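L544 (Acanthamoeba polyphaga mimivirus, PDB 4AMQ) is probably a nucleotidyl transferase, a virion protein with a metal-binding transferase domain joined to a helical domain. Local coordinates at residues P46-K50 with Y51-G55. Sequence-based numbering, arbitrary orientation.
Sequences PDRDK and YQIKG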
# COMPACT_ATOMS: atom_id res chain seq x y z
N PRO A 46 -11.14 1.47 -20.36
CA PRO A 46 -11.00 2.91 -20.07
C PRO A 46 -12.32 3.65 -19.90
O PRO A 46 -12.34 4.71 -19.27
CB PRO A 46 -10.26 3.44 -21.31
CG PRO A 46 -9.69 2.23 -21.98
CD PRO A 46 -10.66 1.14 -21.71
N ASP A 47 -13.40 3.12 -20.47
CA ASP A 47 -14.70 3.79 -20.43
C ASP A 47 -15.06 4.25 -19.02
O ASP A 47 -15.06 3.45 -18.08
CB ASP A 47 -15.80 2.88 -20.99
CG ASP A 47 -15.49 2.39 -22.39
OD1 ASP A 47 -14.63 3.01 -23.07
OD2 ASP A 47 -16.10 1.39 -22.83
N ARG A 48 -15.38 5.53 -18.88
CA ARG A 48 -15.67 6.13 -17.57
C ARG A 48 -16.76 5.39 -16.80
O ARG A 48 -16.71 5.29 -15.57
CB ARG A 48 -16.05 7.60 -17.73
CG ARG A 48 -16.17 8.35 -16.42
CD ARG A 48 -14.84 8.33 -15.68
NE ARG A 48 -14.93 8.91 -14.35
CZ ARG A 48 -15.31 8.24 -13.27
NH1 ARG A 48 -15.65 6.96 -13.36
NH2 ARG A 48 -15.36 8.85 -12.09
N ASP A 49 -17.75 4.87 -17.52
CA ASP A 49 -18.86 4.18 -16.88
C ASP A 49 -18.48 2.78 -16.39
O ASP A 49 -19.25 2.14 -15.68
CB ASP A 49 -20.06 4.10 -17.84
CG ASP A 49 -19.64 3.98 -19.29
OD1 ASP A 49 -18.68 3.22 -19.58
OD2 ASP A 49 -20.25 4.66 -20.15
N LYS A 50 -17.28 2.33 -16.76
CA LYS A 50 -16.82 0.99 -16.38
C LYS A 50 -15.77 0.99 -15.25
O LYS A 50 -15.22 -0.06 -14.93
CB LYS A 50 -16.26 0.25 -17.60
CG LYS A 50 -17.29 -0.05 -18.68
CD LYS A 50 -18.38 -0.97 -18.15
CE LYS A 50 -19.37 -1.33 -19.25
NZ LYS A 50 -19.99 -0.11 -19.85
N TYR A 51 -15.50 2.15 -14.67
CA TYR A 51 -14.58 2.21 -13.53
C TYR A 51 -15.05 3.18 -12.45
O TYR A 51 -15.70 4.19 -12.74
CB TYR A 51 -13.15 2.53 -13.98
CG TYR A 51 -12.84 3.99 -14.24
CD1 TYR A 51 -12.63 4.88 -13.20
CD2 TYR A 51 -12.72 4.48 -15.54
CE1 TYR A 51 -12.33 6.22 -13.43
CE2 TYR A 51 -12.41 5.81 -15.79
CZ TYR A 51 -12.22 6.67 -14.73
OH TYR A 51 -11.93 8.00 -14.97
N GLN A 52 -14.72 2.86 -11.20
CA GLN A 52 -15.08 3.71 -10.08
C GLN A 52 -13.86 4.00 -9.20
O GLN A 52 -13.12 3.09 -8.84
CB GLN A 52 -16.18 3.07 -9.24
CG GLN A 52 -16.84 4.03 -8.26
CD GLN A 52 -18.27 4.37 -8.65
OE1 GLN A 52 -19.12 3.49 -8.77
NE2 GLN A 52 -18.55 5.66 -8.84
N ILE A 53 -13.67 5.27 -8.88
CA ILE A 53 -12.60 5.68 -7.98
C ILE A 53 -13.02 5.45 -6.53
O ILE A 53 -14.10 5.88 -6.11
CB ILE A 53 -12.25 7.16 -8.20
CG1 ILE A 53 -11.81 7.38 -9.65
CG2 ILE A 53 -11.16 7.60 -7.22
CD1 ILE A 53 -11.44 8.81 -9.97
N LYS A 54 -12.16 4.78 -5.77
CA LYS A 54 -12.46 4.48 -4.38
C LYS A 54 -11.46 5.15 -3.45
O LYS A 54 -10.51 5.80 -3.89
CB LYS A 54 -12.44 2.97 -4.15
CG LYS A 54 -13.38 2.18 -5.04
CD LYS A 54 -14.84 2.51 -4.75
CE LYS A 54 -15.77 1.70 -5.65
NZ LYS A 54 -17.20 2.12 -5.51
N GLY A 55 -11.68 4.99 -2.14
CA GLY A 55 -10.70 5.38 -1.14
C GLY A 55 -10.42 6.86 -1.02
O GLY A 55 -11.29 7.69 -1.24
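D47 O accepts a hydrogen bond from K50 N at 2.8 Å, and the Y51 ring brings its CD2 to 3.6 Å from D47 O. This bond closes a short 3-10 turn, R48 and D49 taking its two middle positions. A second turn begins one residue on, where Y51 N points at R48 O in a weak but nearly straight bond of 3.5 Å (169°). The arginine then folds back over the tyrosine. With CG anti to the backbone N (chi1 -172°) and a bend at chi2, the R48 chain passes over the phenol end of the ring, CD lying tightly against Y51 OH at 3.0 Å. Beyond CD the guanidinium settles flat on one face of Y51 in an offset cation-pi stack, centres 4.2 Å apart and planes within 10°. R48 NH1 lies above Y51 CE1, toward the rim of the ring, and ends 2.8 Å from Y51 O. At the ring edge, near its plane, P46 O comes to 3.7 Å from Y51 CE2, while I53 CG1 also meets the edge. The tyrosine is thus bordered by the turn it follows and by its own strand. Elsewhere Y51 packs on L39 and K35 of helix 28-42 and on I69 of strand 66-72, which buries it although R48 remains exposed. Within the turn, K50 NZ forms a salt bridge with D49 OD1. Backbone bonds from K50 to N72, Q52 to V70 and K54 to D68 pair the segment with strand 66-72, and the I53 side chain lies about 9 Å from a manganese ion. The arrangement is a 3-10 turn leading into the antiparallel edge strand of the nucleotidyltransferase sheet, beside the strand that carries the manganese ligands D66 and D68.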